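Local atomic coordinates of acetone carboxylase alpha subunit (Xanthobacter autotrophicus Py2, PDB entry 5M45), a protein that forms the alpha subunit of a six-chain carboxylase assembly, carries a hydantoinase B/oxoprolinase family region, and holds bound manganese and magnesium ions. Residues M187-V192 with H343-H348; Q191-G196 with D392-F397. All blocks are in the same frame, centred on the assembly; numbering follows the deposited sequence.

Contact 1 (M187-V192 with H343-H348)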
ATOM      1  N   MET A 187       2.777 -15.868  -1.128  1.00 13.06           N
ATOM      2  CA  MET A 187       2.934 -16.126  -2.570  1.00 13.41           C
ATOM      3  C   MET A 187       1.597 -15.901  -3.289  1.00 13.42           C
ATOM      4  O   MET A 187       1.050 -16.772  -3.965  1.00 13.55           O
ATOM      5  CB  MET A 187       3.396 -17.575  -2.782  1.00 13.63           C
ATOM      6  CG  MET A 187       4.528 -18.062  -1.896  1.00 13.65           C
ATOM      7  SD  MET A 187       5.982 -16.968  -1.811  1.00 13.59           S
ATOM      8  CE  MET A 187       7.040 -18.020  -0.836  1.00 13.55           C
ATOM      9  N   ALA A 188       1.063 -14.697  -3.084  1.00 13.50           N
ATOM     10  CA  ALA A 188      -0.352 -14.434  -3.251  1.00 13.56           C
ATOM     11  C   ALA A 188      -0.778 -14.286  -4.724  1.00 13.43           C
ATOM     12  O   ALA A 188       0.020 -13.866  -5.580  1.00 13.27           O
ATOM     13  CB  ALA A 188      -0.691 -13.162  -2.502  1.00 13.65           C
ATOM     14  N   THR A 189      -2.034 -14.663  -4.968  1.00 13.54           N
ATOM     15  CA  THR A 189      -2.741 -14.462  -6.217  1.00 13.54           C
ATOM     16  C   THR A 189      -3.950 -13.553  -5.942  1.00 13.29           C
ATOM     17  O   THR A 189      -4.370 -13.418  -4.787  1.00 13.14           O
ATOM     18  CB  THR A 189      -3.284 -15.771  -6.785  1.00 13.90           C
ATOM     19  OG1 THR A 189      -4.175 -16.369  -5.826  1.00 14.35           O
ATOM     20  CG2 THR A 189      -2.158 -16.742  -7.078  1.00 14.06           C
ATOM     21  N   GLY A 190      -4.496 -12.983  -7.012  1.00 13.28           N
ATOM     22  CA  GLY A 190      -5.661 -12.091  -6.942  1.00 13.39           C
ATOM     23  C   GLY A 190      -5.398 -10.778  -7.603  1.00 13.39           C
ATOM     24  O   GLY A 190      -6.120 -10.392  -8.521  1.00 13.61           O
ATOM     25  N   GLN A 191      -4.370 -10.072  -7.129  1.00 13.44           N
ATOM     26  CA  GLN A 191      -3.858  -8.874  -7.820  1.00 13.41           C
ATOM     27  C   GLN A 191      -3.126  -9.287  -9.126  1.00 13.72           C
ATOM     28  O   GLN A 191      -2.629 -10.418  -9.227  1.00 13.60           O
ATOM     29  CB  GLN A 191      -2.897  -8.078  -6.904  1.00 13.25           C
ATOM     30  CG  GLN A 191      -1.544  -8.743  -6.619  1.00 13.03           C
ATOM     31  CD  GLN A 191      -1.508  -9.724  -5.446  1.00 12.91           C
ATOM     32  OE1 GLN A 191      -2.529 -10.213  -4.949  1.00 13.00           O
ATOM     33  NE2 GLN A 191      -0.306 -10.027  -5.012  1.00 12.78           N
ATOM     34  N   VAL A 192      -3.075  -8.363 -10.094  1.00 14.16           N
ATOM     35  CA  VAL A 192      -2.339  -8.524 -11.347  1.00 14.58           C
ATOM     36  C   VAL A 192      -1.291  -7.455 -11.670  1.00 14.71           C
ATOM     37  O   VAL A 192      -0.664  -7.505 -12.745  1.00 14.37           O
ATOM     38  CB  VAL A 192      -3.277  -8.697 -12.557  1.00 15.17           C
ATOM     39  CG1 VAL A 192      -4.105  -9.945 -12.373  1.00 15.35           C
ATOM     40  CG2 VAL A 192      -4.177  -7.467 -12.784  1.00 15.44           C
ATOM     41  N   HIS A 343       0.225 -10.862 -13.779  1.00 11.49           N
ATOM     42  CA  HIS A 343       0.262 -11.943 -12.787  1.00 11.35           C
ATOM     43  C   HIS A 343       1.314 -11.545 -11.735  1.00 11.25           C
ATOM     44  O   HIS A 343       1.886 -10.459 -11.831  1.00 10.89           O
ATOM     45  CB  HIS A 343       0.561 -13.282 -13.474  1.00 11.25           C
ATOM     46  CG  HIS A 343       1.754 -13.258 -14.378  1.00 11.10           C
ATOM     47  ND1 HIS A 343       3.026 -12.987 -13.931  1.00 11.08           N
ATOM     48  CD2 HIS A 343       1.876 -13.473 -15.712  1.00 11.21           C
ATOM     49  CE1 HIS A 343       3.884 -13.025 -14.939  1.00 11.08           C
ATOM     50  NE2 HIS A 343       3.205 -13.302 -16.037  1.00 11.12           N
ATOM     51  N   THR A 344       1.581 -12.434 -10.771  1.00 11.22           N
ATOM     52  CA  THR A 344       2.528 -12.159  -9.662  1.00 11.23           C
ATOM     53  C   THR A 344       3.890 -12.874  -9.777  1.00 11.18           C
ATOM     54  O   THR A 344       4.609 -13.005  -8.777  1.00 11.40           O
ATOM     55  CB  THR A 344       1.860 -12.480  -8.300  1.00 11.23           C
ATOM     56  OG1 THR A 344       1.454 -13.848  -8.235  1.00 11.23           O
ATOM     57  CG2 THR A 344       0.631 -11.591  -8.102  1.00 11.31           C
ATOM     58  N   TYR A 345       4.294 -13.226 -11.002  1.00 11.22           N
ATOM     59  CA  TYR A 345       5.472 -14.101 -11.284  1.00 11.03           C
ATOM     60  C   TYR A 345       6.643 -13.357 -11.953  1.00 11.06           C
ATOM     61  O   TYR A 345       7.672 -14.000 -12.303  1.00 11.10           O
ATOM     62  CB  TYR A 345       5.053 -15.387 -12.102  1.00 11.08           C
ATOM     63  CG  TYR A 345       3.694 -15.924 -11.629  1.00 11.10           C
ATOM     64  CD1 TYR A 345       3.475 -16.197 -10.277  1.00 11.01           C
ATOM     65  CD2 TYR A 345       2.644 -16.165 -12.529  1.00 11.23           C
ATOM     66  CE1 TYR A 345       2.248 -16.608  -9.813  1.00 11.12           C
ATOM     67  CE2 TYR A 345       1.390 -16.590 -12.065  1.00 11.35           C
ATOM     68  CZ  TYR A 345       1.191 -16.810 -10.718  1.00 11.25           C
ATOM     69  OH  TYR A 345      -0.049 -17.175 -10.236  1.00 11.54           O
ATOM     70  N   ASN A 346       6.541 -12.037 -12.115  1.00 10.94           N
ATOM     71  CA  ASN A 346       7.598 -11.237 -12.699  1.00 10.95           C
ATOM     72  C   ASN A 346       8.812 -11.081 -11.767  1.00 10.98           C
ATOM     73  O   ASN A 346       8.693 -11.291 -10.535  1.00 10.81           O
ATOM     74  CB  ASN A 346       7.049  -9.845 -13.069  1.00 11.01           C
ATOM     75  CG  ASN A 346       5.822  -9.939 -13.963  1.00 11.10           C
ATOM     76  OD1 ASN A 346       5.933 -10.303 -15.128  1.00 11.15           O
ATOM     77  ND2 ASN A 346       4.636  -9.676 -13.406  1.00 11.08           N
ATOM     78  N   ALA A 347       9.967 -10.711 -12.326  1.00 10.95           N
ATOM     79  CA  ALA A 347      11.169 -10.553 -11.522  1.00 11.16           C
ATOM     80  C   ALA A 347      11.986  -9.289 -11.866  1.00 11.43           C
ATOM     81  O   ALA A 347      11.400  -8.242 -12.292  1.00 11.72           O
ATOM     82  CB  ALA A 347      12.003 -11.870 -11.589  1.00 11.05           C
ATOM     83  N   HIS A 348      13.288  -9.317 -11.601  1.00 11.61           N
ATOM     84  CA  HIS A 348      14.166  -8.160 -11.734  1.00 11.85           C
ATOM     85  C   HIS A 348      15.565  -8.694 -11.998  1.00 11.92           C
ATOM     86  O   HIS A 348      15.865  -9.842 -11.612  1.00 11.84           O
ATOM     87  CB  HIS A 348      14.116  -7.339 -10.443  1.00 11.93           C
ATOM     88  CG  HIS A 348      14.812  -6.011 -10.497  1.00 12.07           C
ATOM     89  ND1 HIS A 348      16.171  -5.886 -10.351  1.00 12.18           N
ATOM     90  CD2 HIS A 348      14.329  -4.746 -10.564  1.00 12.26           C
ATOM     91  CE1 HIS A 348      16.511  -4.603 -10.388  1.00 12.39           C
ATOM     92  NE2 HIS A 348      15.407  -3.889 -10.503  1.00 12.38           N
TER
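Thr344 and Ala188 join two irregular loops in a buried loop-to-loop contact, one entering strand 204-208 from strand 165-175 and the other leaving strand 330-333 for helix 349-361. The single hydrogen bond across it runs from the Thr344 hydroxyl, OG1, to the backbone oxygen Ala188 O at 3.0 Å. It comes in tilted 17° from the carbonyl plane, with a C=O...donor angle of 156°. OG1 sits between its own backbone N and carbonyl carbon, which turns the methyl CG2 beside the backbone N and toward the side chain of Gln191. There Thr344 CG2 meets Gln191 NE2 at 3.6 Å, and also lies against CG and CD of that side chain, the two chains crossing at about a right angle. Gln191 is bent at chi2 (-86°), which brings its amide across the threonine methyl; the amide nitrogen NE2 finds its polar partner in Asp197 OD1.

Both loops fall within the hydantoinase B/oxoprolinase family region, and the contact brings together a loop between two strands of the antiparallel sheet, 165-175 and 204-208, and one that follows a strand of the mixed sheet, 330-333. Farther along, the methyl Thr189 CG2 packs on the phenol oxygen Tyr345 OH at 3.8 Å. The polar groups of this pair have partners in other parts of the chain: Thr189 OG1 with Thr607 O, Tyr345 OH with Tyr298 OH. The Tyr345 backbone is steadied within its own loop, where its N donates to the ring nitrogen His343 ND1 at 3.2 Å. At the other end the backbones come close, Val192 O standing 3.6 Å from His343 N, a close approach that is not a hydrogen bond.

Contact 2 (Q191-G196 with D392-F397)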
ATOM      1  N   GLN A 191      -4.370 -10.072  -7.129  1.00 13.44           N
ATOM      2  CA  GLN A 191      -3.858  -8.874  -7.820  1.00 13.41           C
ATOM      3  C   GLN A 191      -3.126  -9.287  -9.126  1.00 13.72           C
ATOM      4  O   GLN A 191      -2.629 -10.418  -9.227  1.00 13.60           O
ATOM      5  CB  GLN A 191      -2.897  -8.078  -6.904  1.00 13.25           C
ATOM      6  CG  GLN A 191      -1.544  -8.743  -6.619  1.00 13.03           C
ATOM      7  CD  GLN A 191      -1.508  -9.724  -5.446  1.00 12.91           C
ATOM      8  OE1 GLN A 191      -2.529 -10.213  -4.949  1.00 13.00           O
ATOM      9  NE2 GLN A 191      -0.306 -10.027  -5.012  1.00 12.78           N
ATOM     10  N   VAL A 192      -3.075  -8.363 -10.094  1.00 14.16           N
ATOM     11  CA  VAL A 192      -2.339  -8.524 -11.347  1.00 14.58           C
ATOM     12  C   VAL A 192      -1.291  -7.455 -11.670  1.00 14.71           C
ATOM     13  O   VAL A 192      -0.664  -7.505 -12.745  1.00 14.37           O
ATOM     14  CB  VAL A 192      -3.277  -8.697 -12.557  1.00 15.17           C
ATOM     15  CG1 VAL A 192      -4.105  -9.945 -12.373  1.00 15.35           C
ATOM     16  CG2 VAL A 192      -4.177  -7.467 -12.784  1.00 15.44           C
ATOM     17  N   GLN A 193      -1.104  -6.532 -10.716  1.00 14.75           N
ATOM     18  CA  GLN A 193      -0.228  -5.369 -10.817  1.00 15.22           C
ATOM     19  C   GLN A 193       0.314  -5.016  -9.411  1.00 14.23           C
ATOM     20  O   GLN A 193      -0.182  -5.518  -8.420  1.00 13.75           O
ATOM     21  CB  GLN A 193      -1.028  -4.120 -11.248  1.00 16.24           C
ATOM     22  CG  GLN A 193      -1.626  -4.156 -12.590  1.00 17.20           C
ATOM     23  CD  GLN A 193      -2.296  -2.842 -12.941  1.00 17.87           C
ATOM     24  OE1 GLN A 193      -1.629  -1.914 -13.374  1.00 18.65           O
ATOM     25  NE2 GLN A 193      -3.600  -2.755 -12.733  1.00 18.07           N
ATOM     26  N   ARG A 194       1.263  -4.081  -9.370  1.00 13.77           N
ATOM     27  CA  ARG A 194       1.828  -3.517  -8.124  1.00 13.17           C
ATOM     28  C   ARG A 194       0.753  -3.036  -7.164  1.00 12.91           C
ATOM     29  O   ARG A 194       0.903  -3.121  -5.952  1.00 12.70           O
ATOM     30  CB  ARG A 194       2.752  -2.337  -8.484  1.00 13.30           C
ATOM     31  CG  ARG A 194       3.548  -1.683  -7.350  1.00 13.14           C
ATOM     32  CD  ARG A 194       4.409  -0.539  -7.866  1.00 13.21           C
ATOM     33  NE  ARG A 194       5.354  -0.037  -6.870  1.00 12.95           N
ATOM     34  CZ  ARG A 194       6.422  -0.695  -6.401  1.00 12.90           C
ATOM     35  NH1 ARG A 194       6.787  -1.897  -6.896  1.00 12.84           N
ATOM     36  NH2 ARG A 194       7.171  -0.157  -5.415  1.00 12.80           N
ATOM     37  N   PHE A 195      -0.303  -2.487  -7.744  1.00 12.83           N
ATOM     38  CA  PHE A 195      -1.467  -1.962  -7.004  1.00 12.77           C
ATOM     39  C   PHE A 195      -2.288  -3.156  -6.440  1.00 12.64           C
ATOM     40  O   PHE A 195      -3.021  -3.835  -7.185  1.00 12.77           O
ATOM     41  CB  PHE A 195      -2.255  -1.022  -7.910  1.00 12.92           C
ATOM     42  CG  PHE A 195      -1.384  -0.084  -8.713  1.00 12.96           C
ATOM     43  CD1 PHE A 195      -0.482   0.776  -8.068  1.00 12.96           C
ATOM     44  CD2 PHE A 195      -1.439  -0.061 -10.098  1.00 13.05           C
ATOM     45  CE1 PHE A 195       0.352   1.609  -8.804  1.00 13.10           C
ATOM     46  CE2 PHE A 195      -0.600   0.811 -10.827  1.00 13.17           C
ATOM     47  CZ  PHE A 195       0.314   1.609 -10.177  1.00 13.04           C
ATOM     48  N   GLY A 196      -2.106  -3.448  -5.146  1.00 12.36           N
ATOM     49  CA  GLY A 196      -2.640  -4.684  -4.526  1.00 12.41           C
ATOM     50  C   GLY A 196      -1.624  -5.811  -4.284  1.00 12.31           C
ATOM     51  O   GLY A 196      -2.009  -6.882  -3.802  1.00 12.45           O
ATOM     52  N   ASP A 392       8.491  -2.105 -17.157  1.00 13.74           N
ATOM     53  CA  ASP A 392       7.236  -1.447 -16.766  1.00 13.63           C
ATOM     54  C   ASP A 392       7.068  -1.424 -15.254  1.00 13.47           C
ATOM     55  O   ASP A 392       7.114  -2.460 -14.604  1.00 13.61           O
ATOM     56  CB  ASP A 392       6.005  -2.095 -17.420  1.00 13.77           C
ATOM     57  CG  ASP A 392       4.756  -1.239 -17.280  1.00 13.91           C
ATOM     58  OD1 ASP A 392       4.121  -1.213 -16.195  1.00 13.76           O
ATOM     59  OD2 ASP A 392       4.417  -0.512 -18.249  1.00 14.43           O
ATOM     60  N   ARG A 393       6.821  -0.232 -14.721  1.00 13.28           N
ATOM     61  CA  ARG A 393       6.767   0.002 -13.286  1.00 13.10           C
ATOM     62  C   ARG A 393       5.503  -0.517 -12.617  1.00 13.08           C
ATOM     63  O   ARG A 393       5.393  -0.376 -11.418  1.00 12.82           O
ATOM     64  CB  ARG A 393       6.953   1.501 -12.967  1.00 13.08           C
ATOM     65  CG  ARG A 393       5.837   2.428 -13.415  1.00 13.12           C
ATOM     66  CD  ARG A 393       6.220   3.880 -13.118  1.00 13.37           C
ATOM     67  NE  ARG A 393       5.191   4.845 -13.500  1.00 13.32           N
ATOM     68  CZ  ARG A 393       4.126   5.181 -12.769  1.00 13.49           C
ATOM     69  NH1 ARG A 393       3.275   6.074 -13.233  1.00 13.69           N
ATOM     70  NH2 ARG A 393       3.874   4.634 -11.591  1.00 13.31           N
ATOM     71  N   ARG A 394       4.568  -1.112 -13.378  1.00 13.26           N
ATOM     72  CA  ARG A 394       3.324  -1.674 -12.808  1.00 13.43           C
ATOM     73  C   ARG A 394       3.362  -3.154 -12.459  1.00 13.02           C
ATOM     74  O   ARG A 394       2.374  -3.646 -11.927  1.00 13.09           O
ATOM     75  CB  ARG A 394       2.123  -1.439 -13.749  1.00 14.05           C
ATOM     76  CG  ARG A 394       1.787   0.039 -13.935  1.00 14.76           C
ATOM     77  CD  ARG A 394       0.805   0.269 -15.075  1.00 15.41           C
ATOM     78  NE  ARG A 394       1.403  -0.133 -16.319  1.00 16.04           N
ATOM     79  CZ  ARG A 394       0.765  -0.253 -17.475  1.00 16.60           C
ATOM     80  NH1 ARG A 394      -0.542  -0.001 -17.577  1.00 17.46           N
ATOM     81  NH2 ARG A 394       1.434  -0.659 -18.536  1.00 16.65           N
ATOM     82  N   VAL A 395       4.454  -3.864 -12.764  1.00 12.58           N
ATOM     83  CA  VAL A 395       4.457  -5.320 -12.638  1.00 12.33           C
ATOM     84  C   VAL A 395       4.315  -5.750 -11.153  1.00 12.13           C
ATOM     85  O   VAL A 395       4.797  -5.033 -10.233  1.00 11.73           O
ATOM     86  CB  VAL A 395       5.674  -6.005 -13.302  1.00 12.27           C
ATOM     87  CG1 VAL A 395       5.671  -5.729 -14.810  1.00 12.30           C
ATOM     88  CG2 VAL A 395       6.993  -5.585 -12.675  1.00 12.26           C
ATOM     89  N   ALA A 396       3.672  -6.907 -10.957  1.00 11.96           N
ATOM     90  CA  ALA A 396       3.573  -7.542  -9.635  1.00 11.99           C
ATOM     91  C   ALA A 396       4.607  -8.684  -9.457  1.00 12.01           C
ATOM     92  O   ALA A 396       5.039  -9.322 -10.444  1.00 12.09           O
ATOM     93  CB  ALA A 396       2.167  -8.068  -9.428  1.00 12.04           C
ATOM     94  N   PHE A 397       4.968  -8.926  -8.201  1.00 12.07           N
ATOM     95  CA  PHE A 397       6.087  -9.786  -7.802  1.00 11.96           C
ATOM     96  C   PHE A 397       5.799 -10.823  -6.683  1.00 11.78           C
ATOM     97  O   PHE A 397       6.719 -11.576  -6.336  1.00 11.67           O
ATOM     98  CB  PHE A 397       7.228  -8.910  -7.240  1.00 12.18           C
ATOM     99  CG  PHE A 397       7.755  -7.841  -8.163  1.00 12.40           C
ATOM    100  CD1 PHE A 397       8.816  -8.106  -9.004  1.00 12.40           C
ATOM    101  CD2 PHE A 397       7.246  -6.540  -8.107  1.00 12.60           C
ATOM    102  CE1 PHE A 397       9.352  -7.080  -9.815  1.00 12.71           C
ATOM    103  CE2 PHE A 397       7.795  -5.514  -8.877  1.00 12.74           C
ATOM    104  CZ  PHE A 397       8.852  -5.784  -9.739  1.00 12.68           C
TER
HETATM  105  O   HOH W   1       2.083  -7.540 -13.455  1.00 10.55           O
HETATM  106  O   HOH W   2       6.045  -2.635  -9.887  1.00 13.76           O
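Arg194 carries much of this contact, anchored first through its backbone: Arg194 N donates a hydrogen bond to Arg394 O at 2.8 Å. The CB of Arg194 lies 3.7 Å from the same Arg394 O, with Val395 O close by. CG stands anti to the backbone N (chi1 -174°), and the chain runs extended along the turn, bringing Arg194 CD to 3.7 Å from Arg393 O. Beyond it NE makes a weak hydrogen bond to Arg222 O of the second subunit. NH1 donates to a water at 3.2 Å, and this water in turn donates to Arg393 O and Val395 O, tying the guanidinium to two carbonyls of the turn. The ring atom Phe397 CE2 lies at the guanidinium edge, while NH2 closes a salt bridge to Asp143.

Residues 392-395 form a type I beta turn. Arg394 grips Asp392 side-on through NE and NH2, and Asp392 OD1 also accepts from Arg394 N in an Asx turn. Gln193 lies alongside Arg394, its OE1 3.7 Å from Arg394 CD, and Phe195 CE2 touches Arg394 CG at 4.0 Å. Ala396 CB packs on the Gln193 carbonyl carbon, and a second water bridges Val192 O and Ala396 N. Arg393 NH2 and NH1 bond Val224 O and Arg225 O of the second subunit, so the contact lies at a subunit interface. It joins the loop between strands 165-175 and 204-208 to the loop that leads from strand 378-381 to helix 401-422.

How the contacts relate
Contacts 1 and 2 share Gln191 and Val192, and their centres are 7 Å apart, so residues 187-196 meet two other loops in succession. Those loops also touch each other: Asn346 ND2 lies 3.0 Å from Ala396 O, a probable hydrogen bond, and His343 O packs on Ala396 CB at 3.4 Å. Asp197, the partner of Gln191, also accepts from Phe397 N through its other carboxylate oxygen. Neither contact supplies a ligand to the manganese ion held by His150, Asp153 and His175, which is about 12 Å from the side chain of Ala188 in contact 1 and about 10 Å from that of Phe397 in contact 2.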